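Local coordinates for protein putative oxidoreductase YfjR (Streptomyces aurantiacus, PDB 4OQZ) that acts as an S-selective imine reductase, probably using NADPH to reduce imines, including those formed from ketones and amines in direct reductive amination, at residues A[242-245]-A[246-250]; A[253-256]-A[257-261]; A[49-52]-A[53-56]; A[136-139]-A[140-144]. All coordinates share one frame; numbering follows the deposited sequence.

Contact 1 (A[242-245]-A[246-250]); sequences EHVV and HTNAD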
loop_
_atom_site.group_PDB
_atom_site.type_symbol
_atom_site.label_atom_id
_atom_site.label_comp_id
_atom_site.label_asym_id
_atom_site.label_seq_id
_atom_site.Cartn_x
_atom_site.Cartn_y
_atom_site.Cartn_z
ATOM N N GLU A 242 8.438 -2.290 15.317
ATOM C CA GLU A 242 8.319 -2.854 16.675
ATOM C C GLU A 242 7.196 -2.107 17.409
ATOM O O GLU A 242 6.371 -2.739 18.053
ATOM C CB GLU A 242 9.639 -2.728 17.467
ATOM C CG GLU A 242 10.778 -3.611 16.979
ATOM C CD GLU A 242 11.297 -4.714 17.884
ATOM O OE1 GLU A 242 12.430 -5.183 17.630
ATOM O OE2 GLU A 242 10.572 -5.138 18.815
ATOM N N HIS A 243 7.136 -0.769 17.240
ATOM C CA HIS A 243 6.116 0.113 17.813
ATOM C C HIS A 243 4.726 -0.199 17.260
ATOM O O HIS A 243 3.772 -0.239 18.045
ATOM C CB HIS A 243 6.492 1.594 17.588
ATOM C CG HIS A 243 7.747 2.020 18.289
ATOM N ND1 HIS A 243 8.214 1.356 19.422
ATOM C CD2 HIS A 243 8.592 3.038 18.007
ATOM C CE1 HIS A 243 9.324 1.981 19.774
ATOM N NE2 HIS A 243 9.593 3.000 18.954
ATOM N N VAL A 244 4.610 -0.431 15.913
ATOM C CA VAL A 244 3.365 -0.820 15.232
ATOM C C VAL A 244 2.907 -2.152 15.857
ATOM O O VAL A 244 1.762 -2.246 16.295
ATOM C CB VAL A 244 3.524 -0.891 13.681
ATOM C CG1 VAL A 244 2.337 -1.609 13.022
ATOM C CG2 VAL A 244 3.696 0.515 13.076
ATOM N N VAL A 245 3.821 -3.143 15.966
ATOM C CA VAL A 245 3.551 -4.448 16.618
ATOM C C VAL A 245 3.102 -4.257 18.075
ATOM O O VAL A 245 2.160 -4.931 18.509
ATOM C CB VAL A 245 4.751 -5.435 16.487
ATOM C CG1 VAL A 245 4.727 -6.532 17.560
ATOM C CG2 VAL A 245 4.797 -6.063 15.099
ATOM N N HIS A 246 3.764 -3.358 18.831
ATOM C CA HIS A 246 3.409 -3.150 20.246
ATOM C C HIS A 246 2.040 -2.508 20.437
ATOM O O HIS A 246 1.252 -3.007 21.234
ATOM C CB HIS A 246 4.514 -2.411 21.021
ATOM C CG HIS A 246 5.615 -3.307 21.507
ATOM N ND1 HIS A 246 5.502 -4.019 22.693
ATOM C CD2 HIS A 246 6.821 -3.575 20.953
ATOM C CE1 HIS A 246 6.636 -4.692 22.819
ATOM N NE2 HIS A 246 7.459 -4.461 21.791
ATOM N N THR A 247 1.726 -1.467 19.642
ATOM C CA THR A 247 0.451 -0.734 19.646
ATOM C C THR A 247 -0.733 -1.685 19.417
ATOM O O THR A 247 -1.774 -1.549 20.071
ATOM C CB THR A 247 0.503 0.365 18.562
ATOM O OG1 THR A 247 1.609 1.227 18.812
ATOM C CG2 THR A 247 -0.760 1.190 18.490
ATOM N N ASN A 248 -0.587 -2.604 18.460
ATOM C CA ASN A 248 -1.613 -3.572 18.114
ATOM C C ASN A 248 -1.749 -4.618 19.222
ATOM O O ASN A 248 -2.869 -4.961 19.609
ATOM C CB ASN A 248 -1.318 -4.207 16.759
ATOM C CG ASN A 248 -1.624 -3.302 15.610
ATOM O OD1 ASN A 248 -2.757 -3.207 15.143
ATOM N ND2 ASN A 248 -0.624 -2.593 15.141
ATOM N N ALA A 249 -0.605 -5.068 19.777
ATOM C CA ALA A 249 -0.569 -6.048 20.868
ATOM C C ALA A 249 -1.159 -5.457 22.157
ATOM O O ALA A 249 -1.819 -6.176 22.906
ATOM C CB ALA A 249 0.859 -6.523 21.103
ATOM N N ASP A 250 -0.937 -4.141 22.398
ATOM C CA ASP A 250 -1.451 -3.432 23.577
ATOM C C ASP A 250 -2.977 -3.311 23.550
ATOM O O ASP A 250 -3.603 -3.359 24.603
ATOM C CB ASP A 250 -0.825 -2.027 23.703
ATOM C CG ASP A 250 0.625 -1.967 24.158
ATOM O OD1 ASP A 250 1.127 -2.980 24.699
ATOM O OD2 ASP A 250 1.254 -0.899 23.986
#

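Contact 2 (A[253-256]-A[257-261]); sequences VDTA and FPRAV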
loop_
_atom_site.group_PDB
_atom_site.type_symbol
_atom_site.label_atom_id
_atom_site.label_comp_id
_atom_site.label_asym_id
_atom_site.label_seq_id
_atom_site.Cartn_x
_atom_site.Cartn_y
_atom_site.Cartn_z
ATOM N N VAL A 253 -5.449 -6.242 19.506
ATOM C CA VAL A 253 -5.566 -6.432 18.056
ATOM C C VAL A 253 -4.507 -7.455 17.595
ATOM O O VAL A 253 -3.418 -7.508 18.162
ATOM C CB VAL A 253 -5.439 -5.062 17.300
ATOM C CG1 VAL A 253 -5.554 -5.228 15.790
ATOM C CG2 VAL A 253 -6.475 -4.056 17.795
ATOM N N ASP A 254 -4.840 -8.255 16.571
ATOM C CA ASP A 254 -3.970 -9.257 15.946
ATOM C C ASP A 254 -2.697 -8.617 15.339
ATOM O O ASP A 254 -2.789 -7.642 14.592
ATOM C CB ASP A 254 -4.778 -10.026 14.882
ATOM C CG ASP A 254 -4.101 -11.245 14.295
ATOM O OD1 ASP A 254 -3.989 -12.271 15.020
ATOM O OD2 ASP A 254 -3.757 -11.208 13.086
ATOM N N THR A 255 -1.515 -9.159 15.686
ATOM C CA THR A 255 -0.205 -8.685 15.218
ATOM C C THR A 255 0.413 -9.527 14.090
ATOM O O THR A 255 1.574 -9.287 13.761
ATOM C CB THR A 255 0.798 -8.531 16.387
ATOM O OG1 THR A 255 0.998 -9.788 17.050
ATOM C CG2 THR A 255 0.401 -7.459 17.371
ATOM N N ALA A 256 -0.345 -10.468 13.469
ATOM C CA ALA A 256 0.166 -11.336 12.390
ATOM C C ALA A 256 0.709 -10.594 11.157
ATOM O O ALA A 256 1.849 -10.846 10.765
ATOM C CB ALA A 256 -0.863 -12.398 11.996
ATOM N N PHE A 257 -0.079 -9.682 10.560
ATOM C CA PHE A 257 0.368 -8.874 9.407
ATOM C C PHE A 257 1.515 -7.919 9.786
ATOM O O PHE A 257 2.540 -7.982 9.112
ATOM C CB PHE A 257 -0.798 -8.147 8.727
ATOM C CG PHE A 257 -0.401 -7.304 7.538
ATOM C CD1 PHE A 257 0.196 -7.880 6.424
ATOM C CD2 PHE A 257 -0.668 -5.944 7.513
ATOM C CE1 PHE A 257 0.561 -7.097 5.320
ATOM C CE2 PHE A 257 -0.301 -5.167 6.416
ATOM C CZ PHE A 257 0.282 -5.751 5.314
ATOM N N PRO A 258 1.447 -7.118 10.893
ATOM C CA PRO A 258 2.594 -6.265 11.240
ATOM C C PRO A 258 3.843 -7.038 11.646
ATOM O O PRO A 258 4.929 -6.533 11.419
ATOM C CB PRO A 258 2.073 -5.420 12.407
ATOM C CG PRO A 258 0.591 -5.487 12.313
ATOM C CD PRO A 258 0.330 -6.881 11.838
ATOM N N ARG A 259 3.730 -8.241 12.271
ATOM C CA ARG A 259 4.973 -8.927 12.594
ATOM C C ARG A 259 5.644 -9.482 11.353
ATOM O O ARG A 259 6.853 -9.399 11.245
ATOM C CB ARG A 259 4.899 -9.916 13.790
ATOM C CG ARG A 259 3.935 -11.087 13.672
ATOM C CD ARG A 259 3.986 -12.000 14.906
ATOM N NE ARG A 259 3.507 -11.359 16.139
ATOM C CZ ARG A 259 4.285 -10.765 17.046
ATOM N NH1 ARG A 259 3.752 -10.225 18.134
ATOM N NH2 ARG A 259 5.603 -10.727 16.881
ATOM N N ALA A 260 4.857 -9.913 10.364
ATOM C CA ALA A 260 5.356 -10.385 9.065
ATOM C C ALA A 260 6.220 -9.314 8.385
ATOM O O ALA A 260 7.279 -9.638 7.836
ATOM C CB ALA A 260 4.183 -10.738 8.172
ATOM N N VAL A 261 5.792 -8.028 8.479
ATOM C CA VAL A 261 6.517 -6.855 7.953
ATOM C C VAL A 261 7.772 -6.633 8.805
ATOM O O VAL A 261 8.858 -6.483 8.252
ATOM C CB VAL A 261 5.601 -5.599 7.887
ATOM C CG1 VAL A 261 6.384 -4.330 7.529
ATOM C CG2 VAL A 261 4.438 -5.820 6.932
HETATM O O HOH W 1 -2.831 -9.347 11.555
#

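Contact 3 (A[49-52]-A[53-56]); sequences AATP and EQAL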
loop_
_atom_site.group_PDB
_atom_site.type_symbol
_atom_site.label_atom_id
_atom_site.label_comp_id
_atom_site.label_asym_id
_atom_site.label_seq_id
_atom_site.Cartn_x
_atom_site.Cartn_y
_atom_site.Cartn_z
ATOM N N ALA A 49 -24.298 -20.554 -27.879
ATOM C CA ALA A 49 -23.885 -21.712 -28.694
ATOM C C ALA A 49 -24.219 -22.999 -27.937
ATOM O O ALA A 49 -24.354 -22.970 -26.711
ATOM C CB ALA A 49 -22.396 -21.650 -28.998
ATOM N N ALA A 50 -24.385 -24.131 -28.649
ATOM C CA ALA A 50 -24.682 -25.370 -27.938
ATOM C C ALA A 50 -23.402 -26.044 -27.451
ATOM O O ALA A 50 -23.454 -26.862 -26.528
ATOM C CB ALA A 50 -25.490 -26.302 -28.808
ATOM N N THR A 51 -22.246 -25.681 -28.057
ATOM C CA THR A 51 -20.927 -26.239 -27.746
ATOM C C THR A 51 -19.830 -25.172 -27.923
ATOM O O THR A 51 -20.039 -24.223 -28.688
ATOM C CB THR A 51 -20.575 -27.391 -28.725
ATOM O OG1 THR A 51 -20.288 -26.847 -30.016
ATOM C CG2 THR A 51 -21.633 -28.500 -28.795
ATOM N N PRO A 52 -18.616 -25.387 -27.340
ATOM C CA PRO A 52 -17.494 -24.461 -27.579
ATOM C C PRO A 52 -17.049 -24.374 -29.048
ATOM O O PRO A 52 -16.613 -23.314 -29.483
ATOM C CB PRO A 52 -16.371 -25.053 -26.718
ATOM C CG PRO A 52 -17.060 -25.874 -25.689
ATOM C CD PRO A 52 -18.203 -26.480 -26.433
ATOM N N GLU A 53 -17.168 -25.482 -29.812
ATOM C CA GLU A 53 -16.811 -25.570 -31.236
ATOM C C GLU A 53 -17.525 -24.490 -32.058
ATOM O O GLU A 53 -16.866 -23.717 -32.759
ATOM C CB GLU A 53 -17.178 -26.951 -31.798
ATOM C CG GLU A 53 -16.361 -28.103 -31.244
ATOM C CD GLU A 53 -16.868 -28.697 -29.942
ATOM O OE1 GLU A 53 -17.379 -29.842 -29.975
ATOM O OE2 GLU A 53 -16.737 -28.026 -28.891
ATOM N N GLN A 54 -18.871 -24.422 -31.919
ATOM C CA GLN A 54 -19.761 -23.493 -32.614
ATOM C C GLN A 54 -19.507 -22.066 -32.160
ATOM O O GLN A 54 -19.547 -21.153 -32.986
ATOM C CB GLN A 54 -21.226 -23.884 -32.399
ATOM C CG GLN A 54 -21.589 -25.231 -33.042
ATOM C CD GLN A 54 -21.798 -25.155 -34.537
ATOM O OE1 GLN A 54 -22.569 -24.324 -35.036
ATOM N NE2 GLN A 54 -21.173 -26.076 -35.280
ATOM N N ALA A 55 -19.197 -21.879 -30.861
ATOM C CA ALA A 55 -18.855 -20.567 -30.300
ATOM C C ALA A 55 -17.571 -20.047 -30.970
ATOM O O ALA A 55 -17.560 -18.895 -31.392
ATOM C CB ALA A 55 -18.672 -20.666 -28.794
ATOM N N LEU A 56 -16.534 -20.911 -31.124
ATOM C CA LEU A 56 -15.228 -20.589 -31.742
ATOM C C LEU A 56 -15.305 -20.276 -33.237
ATOM O O LEU A 56 -14.805 -19.241 -33.671
ATOM C CB LEU A 56 -14.206 -21.733 -31.553
ATOM C CG LEU A 56 -13.745 -22.051 -30.141
ATOM C CD1 LEU A 56 -13.223 -23.453 -30.067
ATOM C CD2 LEU A 56 -12.703 -21.084 -29.667
#

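Contact 4 (A[136-139]-A[140-144]); sequences GPRA and AYDQH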
loop_
_atom_site.group_PDB
_atom_site.type_symbol
_atom_site.label_atom_id
_atom_site.label_comp_id
_atom_site.label_asym_id
_atom_site.label_seq_id
_atom_site.Cartn_x
_atom_site.Cartn_y
_atom_site.Cartn_z
ATOM N N GLY A 136 1.875 -10.943 -26.262
ATOM C CA GLY A 136 1.786 -11.949 -27.311
ATOM C C GLY A 136 2.077 -11.353 -28.670
ATOM O O GLY A 136 2.688 -10.284 -28.734
ATOM N N PRO A 137 1.640 -12.001 -29.781
ATOM C CA PRO A 137 1.972 -11.482 -31.121
ATOM C C PRO A 137 1.383 -10.112 -31.465
ATOM O O PRO A 137 0.160 -9.942 -31.518
ATOM C CB PRO A 137 1.537 -12.613 -32.064
ATOM C CG PRO A 137 1.449 -13.840 -31.187
ATOM C CD PRO A 137 0.922 -13.285 -29.886
ATOM N N ARG A 138 2.292 -9.130 -31.682
ATOM C CA ARG A 138 2.015 -7.717 -31.969
ATOM C C ARG A 138 0.983 -7.477 -33.085
ATOM O O ARG A 138 0.154 -6.576 -32.957
ATOM C CB ARG A 138 3.338 -6.949 -32.218
ATOM C CG ARG A 138 3.201 -5.464 -32.560
ATOM C CD ARG A 138 3.368 -4.559 -31.359
ATOM N NE ARG A 138 2.280 -3.586 -31.254
ATOM C CZ ARG A 138 2.378 -2.410 -30.637
ATOM N NH1 ARG A 138 1.337 -1.591 -30.588
ATOM N NH2 ARG A 138 3.523 -2.036 -30.081
ATOM N N ALA A 139 1.033 -8.275 -34.164
ATOM C CA ALA A 139 0.115 -8.154 -35.307
ATOM C C ALA A 139 -1.350 -8.410 -34.938
ATOM O O ALA A 139 -2.222 -7.699 -35.449
ATOM C CB ALA A 139 0.554 -9.073 -36.450
ATOM N N ALA A 140 -1.617 -9.423 -34.064
ATOM C CA ALA A 140 -2.968 -9.770 -33.598
ATOM C C ALA A 140 -3.501 -8.673 -32.668
ATOM O O ALA A 140 -4.670 -8.307 -32.781
ATOM C CB ALA A 140 -2.956 -11.112 -32.874
ATOM N N TYR A 141 -2.629 -8.123 -31.788
ATOM C CA TYR A 141 -2.973 -7.043 -30.854
ATOM C C TYR A 141 -3.413 -5.814 -31.648
ATOM O O TYR A 141 -4.508 -5.282 -31.401
ATOM C CB TYR A 141 -1.791 -6.695 -29.910
ATOM C CG TYR A 141 -2.009 -5.402 -29.150
ATOM C CD1 TYR A 141 -2.793 -5.370 -27.998
ATOM C CD2 TYR A 141 -1.510 -4.192 -29.634
ATOM C CE1 TYR A 141 -3.061 -4.170 -27.335
ATOM C CE2 TYR A 141 -1.777 -2.988 -28.984
ATOM C CZ TYR A 141 -2.533 -2.984 -27.822
ATOM O OH TYR A 141 -2.752 -1.807 -27.150
ATOM N N ASP A 142 -2.563 -5.394 -32.616
ATOM C CA ASP A 142 -2.808 -4.258 -33.503
ATOM C C ASP A 142 -4.116 -4.374 -34.299
ATOM O O ASP A 142 -4.856 -3.392 -34.398
ATOM C CB ASP A 142 -1.626 -4.052 -34.473
ATOM C CG ASP A 142 -0.386 -3.441 -33.851
ATOM O OD1 ASP A 142 -0.532 -2.544 -32.990
ATOM O OD2 ASP A 142 0.735 -3.826 -34.258
ATOM N N GLN A 143 -4.395 -5.566 -34.854
ATOM C CA GLN A 143 -5.568 -5.839 -35.689
ATOM C C GLN A 143 -6.867 -5.725 -34.915
ATOM O O GLN A 143 -7.854 -5.200 -35.430
ATOM C CB GLN A 143 -5.451 -7.253 -36.300
ATOM C CG GLN A 143 -6.411 -7.532 -37.462
ATOM C CD GLN A 143 -6.566 -9.006 -37.787
ATOM O OE1 GLN A 143 -5.604 -9.797 -37.759
ATOM N NE2 GLN A 143 -7.786 -9.400 -38.140
ATOM N N HIS A 144 -6.867 -6.226 -33.682
ATOM C CA HIS A 144 -8.054 -6.295 -32.834
ATOM C C HIS A 144 -8.137 -5.259 -31.677
ATOM O O HIS A 144 -9.057 -5.341 -30.875
ATOM C CB HIS A 144 -8.190 -7.728 -32.298
ATOM C CG HIS A 144 -8.333 -8.757 -33.374
ATOM N ND1 HIS A 144 -9.528 -8.934 -34.046
ATOM C CD2 HIS A 144 -7.421 -9.631 -33.864
ATOM C CE1 HIS A 144 -9.308 -9.900 -34.922
ATOM N NE2 HIS A 144 -8.061 -10.360 -34.841
#

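Contact 1 (A[242-245]-A[246-250])
The side chains of Asn248 and Thr247 turn back onto the carbonyls of Val244 and His243, one helical turn earlier. ND2 of Asn248 gives a bond to Val244 O at 2.7 Å, fairly straight at 159°, the acceptor lying in its amide plane. That oxygen also takes Asn248 N at 3.2 Å, the two donors on opposite faces of the carbonyl plane. His243 O is gripped likewise: Thr247 N at 2.9 Å on one face and Thr247 OG1 at 2.7 Å on the other, OG1 lying well above the plane. With OG1 beside the backbone N (chi1 -57°), the threonine hydroxyl is directed back at this carbonyl. His246 brings CD2, at its ring edge, to 3.1 Å from Glu242 O, which its own backbone N also binds. With ND2 on Val244 O and OD1 on Gln185 NE2, both ends of the Asn248 amide are held, which fixes its rotation. A leucine here would probably deprive Gln185 of one of its acceptors and leave Val244 O with one donor fewer. These last turns of helix 234-250 pack against helix 256-269 through Val244 and Val245, and helix 163-191 through Thr247 and Asn248, while Gln170 of the second subunit meets Val244 and Thr247.

Contact 2 (A[253-256]-A[257-261])
The first turn of helix 256-269 forms this contact, with Thr255 at the N-cap position and Arg259 folded back over it. The guanidinium edge of Arg259 meets the threonine hydroxyl: NH1 donates to Thr255 OG1 at 3.0 Å with an N-H...O angle of 135°, and NE adds a weak bond to the same oxygen. The acceptor sits 23° out of the guanidinium plane, a tilted approach. Two torsions bring the group there, CG lying between the backbone N and the carbonyl carbon (chi1 61°) and the chain bending again at chi3. The same fold lays CG of Arg259 3.0 Å from Thr255 O, which accepts Arg259 N at 2.8 Å. On the preceding residue, OD2 of Asp254 accepts from a water at 2.6 Å, and that water accepts from Phe257 N at 2.9 Å, bridging the loop to a first-turn amide. A valine at Thr255 would probably leave NE and NH1 of Arg259 without this acceptor and the guanidinium freer to swing. The threonine side chain makes no capping bond; its hydroxyl accepts from the arginine. The Asp254 carboxylate lies near the helix N terminus, where its charge would probably interact favourably with the helix dipole.

Contact 3 (A[49-52]-A[53-56])
Leu56 N donates to Pro52 O at 2.9 Å, a regular i to i+4 bond within the first turn of helix 52-57. Thr51, the N-cap residue, accepts two weaker bonds. Its OG1 accepts from Gln54 N in a capping bond that is long, 3.4 Å, yet nearly straight at 172°, and its carbonyl O accepts weakly from Ala55 N at 3.3 Å. The capping position follows from chi1 of 72°, which sets OG1 between the backbone N and the carbonyl carbon, facing the amides of the first turn.

Beyond the polar atoms, Glu53 bends at chi2 (86°) and runs alongside the proline ring, the two side chains pointing the same way; its OE2 comes to 3.3 Å from Pro52 CD. An apolar contact joins Ala49 CB to Ala55 CB at 3.9 Å, so the residue just after strand 47-48 packs directly on the helix that follows. Leu56 leans over the same carbonyl that its backbone binds, CG lying 3.2 Å from Pro52 O.

Around this turn, Pro52 and Ala55 rest on Trp31 of strand 27-31, Ala55 and Leu56 on Ile8 of strand 4-8, and Ala55 O is bonded to Thr6. Helix 52-57 therefore lies against neighbouring parallel strands of the Rossmann-type domain, just after strand 47-48 at the end of the sheet.

Contact 4 (A[136-139]-A[140-144])
The guanidinium of Arg138 presents an edge to the carboxylate of Asp142, one helical turn on, and the two planes stand 25° apart. NH1 gives the stronger bond of this salt bridge, to Asp142 OD1 at 3.2 Å, reaching the oxygen on its syn side but tilted out of the carboxylate plane. NE adds weak bonds to both OD1 and OD2, so the arrangement is a splayed approach and not a flat two-by-two pairing. NH1 also lies 3.8 Å from CE2 of Tyr141; the ring stands at 73° to the guanidinium, and the approach is oblique.

Arg138 reaches this place with CG anti to its backbone N (chi1 179°) and its chain bent at chi2 and chi3, which lays CG 3.4 Å from Asp142 OD2. Tyr141 likewise has CG anti to its N, and the two side chains run side by side. The phenol reaches Thr155, to which OH is hydrogen-bonded, while the ring meets that of Tyr157.

This is the start of helix 138-151, the crossover helix of a beta-alpha-beta unit between strands 131-135 and 154-159. Pro137 occupies the N-cap position, and its carbonyl O accepts weakly from both Ala140 N and Tyr141 N. The regular pattern is established with Asp142 N to Arg138 O, 3.0 Å and nearly straight, and continues with Gln143 N to Ala139 O at 3.1 Å. Ala140 faces the sheet at Thr112 and Val87.

From the N terminus, contact 3 comes first, closing the short loop between strand 47-48 and helix 52-57. Contact 4 follows at the entry to helix 138-151, linking strand 131-135 to its crossover helix in the same domain; the two do not touch, their centres being about 24 Å apart. Contacts 1 and 2 belong to the C-terminal domain, on the opposite side of the chain's centre, with contact 1 about 57 Å from contact 3 between centres. Contact 1 ends helix 234-250 and contact 2 begins helix 256-269; they touch, Val245 O lying 3.3 Å from Thr255 CG2, and both meet the second subunit. All four run in series, none nesting or crossing.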